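Local coordinates for protein probable dipeptidase (Pseudomonas aeruginosa, PDB 3B40) that probably hydrolyses dipeptides as a metal-dependent peptidase of the membrane dipeptidase (M19) family, at residues G206-V211 and R402-V407; D283-R288 and G317-A322; D340-T345 and R385-A390. The protein carries 11 engineered substitutions. All coordinates share one frame; numbering follows the deposited sequence.

Interaction 1: G206-V211 and R402-V407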
ATOM      1  N   GLY A 206      19.983  -5.093  -1.458  1.00 12.48           N
ATOM      2  CA  GLY A 206      19.110  -6.076  -0.792  1.00 12.54           C
ATOM      3  C   GLY A 206      17.821  -5.456  -0.252  1.00 13.30           C
ATOM      4  O   GLY A 206      17.344  -5.818   0.836  1.00 14.11           O
ATOM      5  N   VAL A 207      17.235  -4.552  -1.030  1.00 12.69           N
ATOM      6  CA  VAL A 207      15.989  -3.859  -0.671  1.00 13.00           C
ATOM      7  C   VAL A 207      14.905  -4.381  -1.585  1.00 12.92           C
ATOM      8  O   VAL A 207      15.132  -4.493  -2.799  1.00 13.20           O
ATOM      9  CB  VAL A 207      16.127  -2.317  -0.824  1.00 12.54           C
ATOM     10  CG1 VAL A 207      14.744  -1.607  -0.714  1.00 12.60           C
ATOM     11  CG2 VAL A 207      17.053  -1.799   0.211  1.00 10.23           C
ATOM     12  N   ILE A 208      13.755  -4.745  -1.004  1.00 12.05           N
ATOM     13  CA  ILE A 208      12.657  -5.300  -1.777  1.00 11.48           C
ATOM     14  C   ILE A 208      12.111  -4.193  -2.674  1.00 11.89           C
ATOM     15  O   ILE A 208      11.786  -3.103  -2.181  1.00 12.02           O
ATOM     16  CB  ILE A 208      11.488  -5.819  -0.881  1.00 10.94           C
ATOM     17  CG1 ILE A 208      11.947  -6.916   0.095  1.00 11.61           C
ATOM     18  CG2 ILE A 208      10.341  -6.371  -1.761  1.00  9.21           C
ATOM     19  CD1 ILE A 208      11.021  -7.079   1.317  1.00 10.17           C
ATOM     20  N   ILE A 209      12.026  -4.462  -3.970  1.00 11.20           N
ATOM     21  CA  ILE A 209      11.319  -3.544  -4.882  1.00 10.58           C
ATOM     22  C   ILE A 209       9.807  -3.759  -4.853  1.00 11.11           C
ATOM     23  O   ILE A 209       9.325  -4.889  -5.054  1.00 11.56           O
ATOM     24  CB  ILE A 209      11.832  -3.646  -6.345  1.00 10.61           C
ATOM     25  CG1 ILE A 209      13.333  -3.311  -6.422  1.00 10.09           C
ATOM     26  CG2 ILE A 209      10.956  -2.704  -7.275  1.00  8.62           C
ATOM     27  CD1 ILE A 209      14.030  -3.824  -7.685  1.00 10.91           C
ATOM     28  N   ASP A 210       9.072  -2.671  -4.619  1.00 11.64           N
ATOM     29  CA  ASP A 210       7.601  -2.674  -4.501  1.00 12.55           C
ATOM     30  C   ASP A 210       6.978  -2.014  -5.742  1.00 13.35           C
ATOM     31  O   ASP A 210       7.281  -0.858  -6.049  1.00 13.59           O
ATOM     32  CB  ASP A 210       7.207  -1.936  -3.216  1.00 13.10           C
ATOM     33  CG  ASP A 210       5.696  -1.825  -3.011  1.00 15.54           C
ATOM     34  OD1 ASP A 210       4.897  -2.458  -3.746  1.00  9.34           O
ATOM     35  OD2 ASP A 210       5.317  -1.072  -2.084  1.00 14.84           O
ATOM     36  N   VAL A 211       6.149  -2.768  -6.472  1.00 12.23           N
ATOM     37  CA  VAL A 211       5.581  -2.274  -7.697  1.00 13.20           C
ATOM     38  C   VAL A 211       4.145  -1.734  -7.574  1.00 12.79           C
ATOM     39  O   VAL A 211       3.610  -1.253  -8.556  1.00 12.67           O
ATOM     40  CB  VAL A 211       5.667  -3.322  -8.861  1.00 12.45           C
ATOM     41  CG1 VAL A 211       7.128  -3.760  -9.063  1.00 11.68           C
ATOM     42  CG2 VAL A 211       4.768  -4.508  -8.567  1.00 14.09           C
ATOM     43  N   ARG A 402       9.534 -15.200   3.105  1.00 13.34           N
ATOM     44  CA  ARG A 402      10.386 -16.008   2.187  1.00 13.83           C
ATOM     45  C   ARG A 402      11.006 -15.097   1.132  1.00 14.33           C
ATOM     46  O   ARG A 402      12.234 -15.090   0.907  1.00 14.73           O
ATOM     47  CB  ARG A 402       9.566 -17.094   1.466  1.00 13.22           C
ATOM     48  CG  ARG A 402      10.363 -17.991   0.432  1.00 14.31           C
ATOM     49  CD  ARG A 402       9.432 -18.626  -0.615  1.00 13.68           C
ATOM     50  NE  ARG A 402       8.849 -17.625  -1.534  1.00 16.68           N
ATOM     51  CZ  ARG A 402       7.543 -17.369  -1.697  1.00 16.13           C
ATOM     52  NH1 ARG A 402       7.161 -16.435  -2.568  1.00 16.25           N
ATOM     53  NH2 ARG A 402       6.611 -18.019  -0.996  1.00 14.20           N
ATOM     54  N   ALA A 403      10.149 -14.338   0.464  1.00 13.75           N
ATOM     55  CA  ALA A 403      10.620 -13.448  -0.620  1.00 13.84           C
ATOM     56  C   ALA A 403      11.636 -12.435  -0.084  1.00 13.98           C
ATOM     57  O   ALA A 403      12.635 -12.148  -0.734  1.00 13.37           O
ATOM     58  CB  ALA A 403       9.435 -12.729  -1.263  1.00 13.86           C
ATOM     59  N   TRP A 404      11.366 -11.886   1.101  1.00 12.83           N
ATOM     60  CA  TRP A 404      12.290 -10.951   1.737  1.00 13.31           C
ATOM     61  C   TRP A 404      13.643 -11.607   1.941  1.00 13.76           C
ATOM     62  O   TRP A 404      14.679 -10.984   1.685  1.00 13.58           O
ATOM     63  CB  TRP A 404      11.707 -10.437   3.066  1.00 12.26           C
ATOM     64  CG  TRP A 404      12.434  -9.342   3.803  1.00 11.71           C
ATOM     65  CD1 TRP A 404      13.517  -8.613   3.382  1.00 10.73           C
ATOM     66  CD2 TRP A 404      12.089  -8.830   5.108  1.00 10.60           C
ATOM     67  NE1 TRP A 404      13.883  -7.706   4.356  1.00 11.13           N
ATOM     68  CE2 TRP A 404      13.020  -7.811   5.418  1.00 10.65           C
ATOM     69  CE3 TRP A 404      11.097  -9.149   6.039  1.00 10.71           C
ATOM     70  CZ2 TRP A 404      12.988  -7.108   6.627  1.00 11.65           C
ATOM     71  CZ3 TRP A 404      11.051  -8.435   7.262  1.00 10.68           C
ATOM     72  CH2 TRP A 404      12.008  -7.441   7.543  1.00 11.53           C
ATOM     73  N   GLY A 405      13.651 -12.854   2.414  1.00 13.94           N
ATOM     74  CA  GLY A 405      14.910 -13.535   2.611  1.00 14.44           C
ATOM     75  C   GLY A 405      15.677 -13.688   1.306  1.00 15.39           C
ATOM     76  O   GLY A 405      16.902 -13.513   1.289  1.00 15.77           O
ATOM     77  N   GLU A 406      14.967 -14.034   0.223  1.00 15.88           N
ATOM     78  CA  GLU A 406      15.603 -14.233  -1.102  1.00 17.28           C
ATOM     79  C   GLU A 406      16.195 -12.942  -1.677  1.00 16.44           C
ATOM     80  O   GLU A 406      17.322 -12.929  -2.186  1.00 18.12           O
ATOM     81  CB  GLU A 406      14.621 -14.894  -2.090  1.00 18.06           C
ATOM     82  CG  GLU A 406      14.446 -16.369  -1.830  1.00 24.09           C
ATOM     83  CD  GLU A 406      15.793 -17.125  -1.860  1.00 32.20           C
ATOM     84  OE1 GLU A 406      16.542 -16.964  -2.869  1.00 31.22           O
ATOM     85  OE2 GLU A 406      16.099 -17.854  -0.867  1.00 36.10           O
ATOM     86  N   VAL A 407      15.437 -11.855  -1.588  1.00 14.85           N
ATOM     87  CA  VAL A 407      15.949 -10.511  -1.867  1.00 13.57           C
ATOM     88  C   VAL A 407      17.282 -10.165  -1.149  1.00 13.90           C
ATOM     89  O   VAL A 407      18.247  -9.698  -1.774  1.00 12.49           O
ATOM     90  CB  VAL A 407      14.887  -9.425  -1.496  1.00 12.54           C
ATOM     91  CG1 VAL A 407      15.528  -8.037  -1.557  1.00 10.67           C
ATOM     92  CG2 VAL A 407      13.725  -9.529  -2.398  1.00 11.78           C
TER
HETATM   93  O   HOH W   1      15.284  -5.891   2.455  1.00 11.55           O
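I208 and W404 meet methyl to ring: I208 CD1 sits over one face of the indole, 3.9 Å from the centroid of the five-membered ring of W404 and 29° off its normal, a CH-pi contact. The methyl is shifted from the middle of the pyrrole toward its CG-CD1 bond, lying 3.6 Å from W404 CD1 and just as far from CG of that ring. The two side chains cross at about a right angle. With chi1 at -59°, I208 CG1 stands opposite the carbonyl carbon and the nearly extended chain beyond it carries CD1 to the helix.

The CA-CB bond of V407 points toward segment 206-211, and its two methyls are divided between backbone and side chain. V407 CG1 rests 3.7 Å from V207 C and also touches the carbonyl carbon of G206, while V407 CG2 lies 4.0 Å from I208 CG1, again with the side chains nearly perpendicular. The closest backbone approach is at G206, whose CA is 5.6 Å from V407 CA. Its positive phi of 69°, which favours glycine, ends helix 193-205 in a Schellman motif.

A water links the polar groups left beside this apolar patch. It donates to G206 O at 2.6 Å and accepts a weak bond from W404 NE1 at 3.0 Å.

In the TIM-barrel fold, strand 208-210 runs parallel between strands 160-162 and 230-235. I209 turns to helices 193-205 and 216-225, whereas I208 meets helix 389-409 and also V231. R402 of that helix bonds to the carbonyls of G259 and D352, just ahead of strands 261-265 and 354-357, consistent with the C-terminal helix passing by the N-terminal ends of several barrel strands.

Interaction 2: D283-R288 and G317-A322. Engineered in segment 283-288: D283 (natural residue Asn). With MG (magnesium ion), chain D.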
ATOM      1  N   ASP A 283     -21.708  11.574 -12.198  1.00 22.70           N
ATOM      2  CA  ASP A 283     -22.043  12.143 -13.520  1.00 23.87           C
ATOM      3  C   ASP A 283     -22.703  13.527 -13.455  1.00 24.10           C
ATOM      4  O   ASP A 283     -22.350  14.430 -14.236  1.00 24.80           O
ATOM      5  CB  ASP A 283     -22.858  11.146 -14.361  1.00 24.07           C
ATOM      6  CG  ASP A 283     -21.967  10.147 -15.119  1.00 24.72           C
ATOM      7  OD1 ASP A 283     -20.721  10.340 -15.182  1.00 23.25           O
ATOM      8  OD2 ASP A 283     -22.520   9.177 -15.686  1.00 25.35           O
ATOM      9  N   ALA A 284     -23.608  13.721 -12.490  1.00 24.45           N
ATOM     10  CA  ALA A 284     -24.223  15.042 -12.282  1.00 24.61           C
ATOM     11  C   ALA A 284     -23.158  16.069 -11.931  1.00 24.71           C
ATOM     12  O   ALA A 284     -23.206  17.196 -12.419  1.00 24.84           O
ATOM     13  CB  ALA A 284     -25.307  14.989 -11.195  1.00 25.43           C
ATOM     14  N   LEU A 285     -22.183  15.683 -11.098  1.00 24.19           N
ATOM     15  CA  LEU A 285     -21.106  16.600 -10.715  1.00 23.12           C
ATOM     16  C   LEU A 285     -20.201  16.912 -11.905  1.00 22.46           C
ATOM     17  O   LEU A 285     -19.817  18.053 -12.105  1.00 22.82           O
ATOM     18  CB  LEU A 285     -20.282  16.033  -9.557  1.00 23.60           C
ATOM     19  CG  LEU A 285     -18.953  16.692  -9.179  1.00 21.16           C
ATOM     20  CD1 LEU A 285     -19.206  18.039  -8.524  1.00 23.54           C
ATOM     21  CD2 LEU A 285     -18.204  15.814  -8.233  1.00 20.20           C
ATOM     22  N   ARG A 286     -19.875  15.890 -12.678  1.00 22.02           N
ATOM     23  CA  ARG A 286     -19.012  16.038 -13.841  1.00 22.12           C
ATOM     24  C   ARG A 286     -19.653  17.028 -14.841  1.00 23.09           C
ATOM     25  O   ARG A 286     -19.023  17.989 -15.272  1.00 23.40           O
ATOM     26  CB  ARG A 286     -18.762  14.658 -14.453  1.00 22.02           C
ATOM     27  CG  ARG A 286     -17.694  13.842 -13.699  1.00 20.14           C
ATOM     28  CD  ARG A 286     -17.558  12.422 -14.242  1.00 20.07           C
ATOM     29  NE  ARG A 286     -16.941  12.475 -15.571  1.00 17.44           N
ATOM     30  CZ  ARG A 286     -15.640  12.629 -15.765  1.00 17.07           C
ATOM     31  NH1 ARG A 286     -14.811  12.693 -14.709  1.00 15.64           N
ATOM     32  NH2 ARG A 286     -15.170  12.729 -17.003  1.00 16.02           N
ATOM     33  N   ALA A 287     -20.923  16.801 -15.156  1.00 24.35           N
ATOM     34  CA  ALA A 287     -21.753  17.734 -15.931  1.00 25.01           C
ATOM     35  C   ALA A 287     -21.720  19.214 -15.472  1.00 25.33           C
ATOM     36  O   ALA A 287     -21.614  20.110 -16.309  1.00 25.28           O
ATOM     37  CB  ALA A 287     -23.183  17.223 -15.999  1.00 24.80           C
ATOM     38  N   ARG A 288     -21.782  19.498 -14.169  1.00 26.45           N
ATOM     39  CA  ARG A 288     -21.661  20.919 -13.756  1.00 27.50           C
ATOM     40  C   ARG A 288     -20.259  21.508 -13.820  1.00 26.48           C
ATOM     41  O   ARG A 288     -20.099  22.725 -13.699  1.00 26.31           O
ATOM     42  CB  ARG A 288     -22.346  21.262 -12.419  1.00 28.05           C
ATOM     43  CG  ARG A 288     -22.115  20.324 -11.268  1.00 30.28           C
ATOM     44  CD  ARG A 288     -22.826  20.823  -9.999  1.00 30.91           C
ATOM     45  NE  ARG A 288     -21.944  21.716  -9.212  1.00 39.87           N
ATOM     46  CZ  ARG A 288     -21.520  21.506  -7.955  1.00 39.71           C
ATOM     47  NH1 ARG A 288     -21.911  20.443  -7.258  1.00 39.82           N
ATOM     48  NH2 ARG A 288     -20.712  22.389  -7.375  1.00 40.02           N
ATOM     49  N   GLY A 317     -10.171  22.504  -6.265  1.00 21.07           N
ATOM     50  CA  GLY A 317     -10.585  22.333  -4.884  1.00 21.41           C
ATOM     51  C   GLY A 317     -12.053  21.989  -4.725  1.00 21.86           C
ATOM     52  O   GLY A 317     -12.391  21.027  -4.051  1.00 21.68           O
ATOM     53  N   GLU A 318     -12.923  22.757  -5.380  1.00 23.17           N
ATOM     54  CA  GLU A 318     -14.364  22.530  -5.319  1.00 23.99           C
ATOM     55  C   GLU A 318     -14.790  21.177  -5.872  1.00 23.73           C
ATOM     56  O   GLU A 318     -15.595  20.457  -5.272  1.00 24.09           O
ATOM     57  CB  GLU A 318     -15.092  23.629  -6.076  1.00 24.84           C
ATOM     58  CG  GLU A 318     -15.583  24.748  -5.193  1.00 29.95           C
ATOM     59  CD  GLU A 318     -16.565  25.629  -5.910  1.00 34.69           C
ATOM     60  OE1 GLU A 318     -16.360  26.872  -5.925  1.00 39.06           O
ATOM     61  OE2 GLU A 318     -17.542  25.081  -6.478  1.00 35.37           O
ATOM     62  N   TYR A 319     -14.256  20.848  -7.039  1.00 22.53           N
ATOM     63  CA  TYR A 319     -14.567  19.595  -7.696  1.00 21.48           C
ATOM     64  C   TYR A 319     -14.042  18.375  -6.917  1.00 21.61           C
ATOM     65  O   TYR A 319     -14.830  17.475  -6.586  1.00 22.08           O
ATOM     66  CB  TYR A 319     -14.022  19.612  -9.135  1.00 19.19           C
ATOM     67  CG  TYR A 319     -14.200  18.303  -9.826  1.00 18.37           C
ATOM     68  CD1 TYR A 319     -15.437  17.923 -10.322  1.00 17.20           C
ATOM     69  CD2 TYR A 319     -13.116  17.433  -9.988  1.00 15.26           C
ATOM     70  CE1 TYR A 319     -15.606  16.682 -10.952  1.00 18.42           C
ATOM     71  CE2 TYR A 319     -13.271  16.216 -10.603  1.00 17.01           C
ATOM     72  CZ  TYR A 319     -14.507  15.840 -11.098  1.00 17.74           C
ATOM     73  OH  TYR A 319     -14.640  14.615 -11.715  1.00 16.11           O
ATOM     74  N   ALA A 320     -12.724  18.343  -6.663  1.00 21.05           N
ATOM     75  CA  ALA A 320     -12.076  17.312  -5.815  1.00 21.37           C
ATOM     76  C   ALA A 320     -12.833  17.091  -4.496  1.00 21.49           C
ATOM     77  O   ALA A 320     -13.207  15.962  -4.162  1.00 21.58           O
ATOM     78  CB  ALA A 320     -10.581  17.681  -5.540  1.00 20.61           C
ATOM     79  N   SER A 321     -13.084  18.174  -3.752  1.00 22.33           N
ATOM     80  CA  SER A 321     -13.826  18.047  -2.469  1.00 21.82           C
ATOM     81  C   SER A 321     -15.163  17.378  -2.672  1.00 20.49           C
ATOM     82  O   SER A 321     -15.480  16.406  -1.984  1.00 20.35           O
ATOM     83  CB  SER A 321     -14.009  19.386  -1.778  1.00 22.50           C
ATOM     84  OG  SER A 321     -12.741  19.996  -1.594  1.00 25.79           O
ATOM     85  N   ALA A 322     -15.927  17.860  -3.644  1.00 19.30           N
ATOM     86  CA  ALA A 322     -17.226  17.269  -3.955  1.00 19.09           C
ATOM     87  C   ALA A 322     -17.163  15.820  -4.410  1.00 19.46           C
ATOM     88  O   ALA A 322     -18.044  15.028  -4.070  1.00 19.93           O
ATOM     89  CB  ALA A 322     -17.976  18.109  -5.003  1.00 18.71           C
TER
HETATM   90 MG    MG D 449     -18.957  26.893  -6.773  0.50 27.35          MG
HETATM   91  O   HOH W   2     -15.461  11.922 -11.500  1.00 16.05           O
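L285 and Y319 both send CG opposite their own backbone N, with chi1 of 168° and 175°, and these torsions carry the isobutyl group and the phenol into the gap between two helices. L285 CG approaches Y319 CE1 to 3.8 Å, the two side chains crossing aslant. L285 CD1 lies 3.7 Å from A322 CB, and CD2 of the leucine touches both the ring and the alanine, so the branched end is wedged between Y319 and A322.

R286 passes the far end of the phenol. Its CG lies at the ring edge, and R286 NH1 comes within 3.6 Å of Y319 OH without bonding to it directly. A water joins the two, lying 2.8 Å from Y319 OH and accepting a weak bond from R286 NH1. The guanidinium is fixed chiefly by a salt bridge to D305 and a bond from NE to P292 O.

R288 NH2 stays 4.3 Å from E318 OE2, too far for a salt bridge, though the opposite charges probably attract weakly. E318 binds a magnesium ion through OE2 at 2.3 Å, with OE1 lying farther from it.

The short helical segments run antiparallel, their axes 11.0 Å apart at 176°. L285 also touches L323 and I326 on helix 313-328, while F289 and W311 stack edge-to-face with Y319.

Interaction 3: D340-T345 and R385-A390. With CA (calcium ion), chain E.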
ATOM      1  N   ASP A 340     -12.661 -12.754  -2.157  1.00 13.19           N
ATOM      2  CA  ASP A 340     -12.814 -12.984  -3.622  1.00 12.71           C
ATOM      3  C   ASP A 340     -11.512 -12.598  -4.333  1.00 13.89           C
ATOM      4  O   ASP A 340     -10.996 -13.348  -5.171  1.00 14.13           O
ATOM      5  CB  ASP A 340     -13.916 -12.113  -4.167  1.00 12.10           C
ATOM      6  CG  ASP A 340     -15.304 -12.619  -3.841  1.00 13.38           C
ATOM      7  OD1 ASP A 340     -15.481 -13.754  -3.335  1.00 12.12           O
ATOM      8  OD2 ASP A 340     -16.247 -11.848  -4.117  1.00 16.14           O
ATOM      9  N   ALA A 341     -10.981 -11.419  -3.981  1.00 13.62           N
ATOM     10  CA  ALA A 341      -9.731 -10.935  -4.557  1.00 13.62           C
ATOM     11  C   ALA A 341      -8.582 -11.867  -4.197  1.00 14.07           C
ATOM     12  O   ALA A 341      -7.759 -12.215  -5.058  1.00 15.56           O
ATOM     13  CB  ALA A 341      -9.454  -9.519  -4.116  1.00 12.86           C
ATOM     14  N   ILE A 342      -8.516 -12.307  -2.943  1.00 13.71           N
ATOM     15  CA  ILE A 342      -7.501 -13.298  -2.560  1.00 13.41           C
ATOM     16  C   ILE A 342      -7.646 -14.593  -3.387  1.00 14.15           C
ATOM     17  O   ILE A 342      -6.659 -15.098  -3.925  1.00 13.99           O
ATOM     18  CB  ILE A 342      -7.532 -13.591  -1.026  1.00 13.56           C
ATOM     19  CG1 ILE A 342      -7.163 -12.291  -0.245  1.00 11.27           C
ATOM     20  CG2 ILE A 342      -6.621 -14.772  -0.681  1.00 12.54           C
ATOM     21  CD1 ILE A 342      -7.237 -12.393   1.286  1.00 12.73           C
ATOM     22  N   ASP A 343      -8.877 -15.095  -3.482  1.00 14.25           N
ATOM     23  CA  ASP A 343      -9.223 -16.302  -4.212  1.00 14.84           C
ATOM     24  C   ASP A 343      -8.739 -16.186  -5.662  1.00 14.82           C
ATOM     25  O   ASP A 343      -8.104 -17.090  -6.172  1.00 16.14           O
ATOM     26  CB  ASP A 343     -10.760 -16.528  -4.213  1.00 14.92           C
ATOM     27  CG  ASP A 343     -11.298 -17.166  -2.921  1.00 16.83           C
ATOM     28  OD1 ASP A 343     -10.555 -17.404  -1.951  1.00 19.05           O
ATOM     29  OD2 ASP A 343     -12.509 -17.446  -2.884  1.00 19.58           O
ATOM     30  N   TYR A 344      -9.058 -15.074  -6.311  1.00 14.94           N
ATOM     31  CA  TYR A 344      -8.671 -14.831  -7.710  1.00 14.23           C
ATOM     32  C   TYR A 344      -7.166 -14.826  -7.912  1.00 14.35           C
ATOM     33  O   TYR A 344      -6.665 -15.381  -8.886  1.00 14.96           O
ATOM     34  CB  TYR A 344      -9.267 -13.513  -8.220  1.00 14.22           C
ATOM     35  CG  TYR A 344      -8.996 -13.287  -9.694  1.00 13.00           C
ATOM     36  CD1 TYR A 344      -9.855 -13.801 -10.667  1.00 11.71           C
ATOM     37  CD2 TYR A 344      -7.869 -12.585 -10.112  1.00 14.04           C
ATOM     38  CE1 TYR A 344      -9.598 -13.606 -12.022  1.00 12.71           C
ATOM     39  CE2 TYR A 344      -7.581 -12.395 -11.454  1.00 12.68           C
ATOM     40  CZ  TYR A 344      -8.450 -12.920 -12.416  1.00 13.63           C
ATOM     41  OH  TYR A 344      -8.198 -12.710 -13.745  1.00 11.84           O
ATOM     42  N   THR A 345      -6.455 -14.159  -7.008  1.00 14.08           N
ATOM     43  CA  THR A 345      -5.026 -13.984  -7.125  1.00 13.30           C
ATOM     44  C   THR A 345      -4.343 -15.335  -6.941  1.00 14.07           C
ATOM     45  O   THR A 345      -3.422 -15.676  -7.693  1.00 14.00           O
ATOM     46  CB  THR A 345      -4.505 -12.876  -6.140  1.00 13.97           C
ATOM     47  OG1 THR A 345      -5.308 -11.712  -6.288  1.00  9.85           O
ATOM     48  CG2 THR A 345      -3.065 -12.463  -6.459  1.00 15.56           C
ATOM     49  N   ARG A 385     -13.934 -20.190   3.633  1.00 22.64           N
ATOM     50  CA  ARG A 385     -13.780 -20.570   2.235  1.00 23.35           C
ATOM     51  C   ARG A 385     -12.983 -21.824   2.011  1.00 23.15           C
ATOM     52  O   ARG A 385     -12.890 -22.289   0.877  1.00 24.41           O
ATOM     53  CB  ARG A 385     -13.173 -19.449   1.434  1.00 23.75           C
ATOM     54  CG  ARG A 385     -14.060 -18.284   1.491  1.00 23.98           C
ATOM     55  CD  ARG A 385     -14.253 -17.663   0.157  1.00 22.75           C
ATOM     56  NE  ARG A 385     -14.882 -16.388   0.389  1.00 18.32           N
ATOM     57  CZ  ARG A 385     -14.955 -15.426  -0.503  1.00 19.08           C
ATOM     58  NH1 ARG A 385     -14.404 -15.580  -1.707  1.00 18.45           N
ATOM     59  NH2 ARG A 385     -15.557 -14.317  -0.176  1.00 18.89           N
ATOM     60  N   GLY A 386     -12.397 -22.369   3.066  1.00 21.98           N
ATOM     61  CA  GLY A 386     -11.700 -23.648   2.970  1.00 20.96           C
ATOM     62  C   GLY A 386     -10.178 -23.605   2.915  1.00 20.53           C
ATOM     63  O   GLY A 386      -9.543 -24.615   2.601  1.00 20.03           O
ATOM     64  N   TYR A 387      -9.583 -22.452   3.224  1.00 19.64           N
ATOM     65  CA  TYR A 387      -8.120 -22.369   3.356  1.00 19.12           C
ATOM     66  C   TYR A 387      -7.619 -23.121   4.608  1.00 19.14           C
ATOM     67  O   TYR A 387      -8.226 -23.032   5.686  1.00 18.55           O
ATOM     68  CB  TYR A 387      -7.665 -20.915   3.406  1.00 18.60           C
ATOM     69  CG  TYR A 387      -7.774 -20.198   2.077  1.00 19.98           C
ATOM     70  CD1 TYR A 387      -8.968 -19.584   1.690  1.00 18.53           C
ATOM     71  CD2 TYR A 387      -6.688 -20.149   1.200  1.00 21.33           C
ATOM     72  CE1 TYR A 387      -9.072 -18.914   0.481  1.00 19.01           C
ATOM     73  CE2 TYR A 387      -6.787 -19.495  -0.042  1.00 21.26           C
ATOM     74  CZ  TYR A 387      -7.983 -18.881  -0.383  1.00 20.09           C
ATOM     75  OH  TYR A 387      -8.101 -18.246  -1.602  1.00 19.70           O
ATOM     76  N   SER A 388      -6.497 -23.821   4.460  1.00 18.36           N
ATOM     77  CA  SER A 388      -5.919 -24.556   5.559  1.00 19.03           C
ATOM     78  C   SER A 388      -5.153 -23.604   6.441  1.00 18.89           C
ATOM     79  O   SER A 388      -4.859 -22.493   6.038  1.00 19.25           O
ATOM     80  CB  SER A 388      -4.989 -25.636   5.044  1.00 18.74           C
ATOM     81  OG  SER A 388      -3.861 -25.040   4.433  1.00 21.53           O
ATOM     82  N   ASP A 389      -4.830 -24.050   7.647  1.00 19.05           N
ATOM     83  CA  ASP A 389      -3.981 -23.291   8.551  1.00 20.03           C
ATOM     84  C   ASP A 389      -2.636 -22.928   7.939  1.00 19.83           C
ATOM     85  O   ASP A 389      -2.222 -21.768   8.022  1.00 19.74           O
ATOM     86  CB  ASP A 389      -3.795 -24.047   9.861  1.00 20.48           C
ATOM     87  CG  ASP A 389      -5.048 -24.101  10.685  1.00 21.60           C
ATOM     88  OD1 ASP A 389      -6.104 -23.499  10.313  1.00 23.05           O
ATOM     89  OD2 ASP A 389      -4.970 -24.759  11.755  1.00 25.25           O
ATOM     90  N   ALA A 390      -1.995 -23.890   7.275  1.00 19.74           N
ATOM     91  CA  ALA A 390      -0.740 -23.644   6.547  1.00 19.35           C
ATOM     92  C   ALA A 390      -0.878 -22.534   5.496  1.00 18.77           C
ATOM     93  O   ALA A 390      -0.012 -21.650   5.412  1.00 18.82           O
ATOM     94  CB  ALA A 390      -0.234 -24.921   5.880  1.00 19.34           C
TER
HETATM   95 CA    CA E 450      -6.545 -24.921  12.741  1.00 37.16          CA
HETATM   96  O   HOH W   3      -5.717 -23.676  14.647  1.00 25.74           O
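R385 ties D340 and D343, one helical turn apart, into a salt-bridge network. The arginine lies at the C-terminal end of helix 375-385, where G386 closes the helix with a Schellman motif. The CA-CB bond of R385 points toward segment 340-345 of helix 335-349, and a bend at chi2 (-135°) leads the chain along D343, with R385 CD 3.5 Å from D343 OD2. NE turns to E381, a salt bridge outside the pair. R385 NH1 bonds twice: to D340 OD1 at 2.7 Å, with an N-H...O angle of 148°, and to D343 OD2 at 2.9 Å. It meets D340 OD1 on the anti side but comes to D343 OD2 from above the carboxylate plane. NH2 adds a weak bond to D340 OD1 and a hydrogen bond to K336 O, so the guanidinium is held on several sides and its rotation is restricted.

D340 OD2 pairs with K336. Further along, D389 at the start of helix 389-409 binds a calcium ion together with H14. D343 shares its other oxygen with Y387, whose OH donates to D343 OD1 at 2.6 Å, the carboxylate and ring planes 30° apart.

Overall arrangement
Interactions 1 and 3 share helix 389-409: its start, at D389, follows the salt-bridged end of helix 375-385, and its later turns pack on the start of strand 208-210 and the two residues before it. Their centres are 23 Å apart and their nearest atoms about 10 Å. Interaction 2 lies 41 Å from interaction 1 and 39 Å from interaction 3 between centres, on the other side of the chain's centre from interaction 1. Along the chain, interactions 2 and 3 follow each other within the loop closed by interaction 1, helix 313-328 leading to helix 335-349. A magnesium ion is bound at interaction 2 and a calcium ion at interaction 3; the geometry assigns neither a catalytic role.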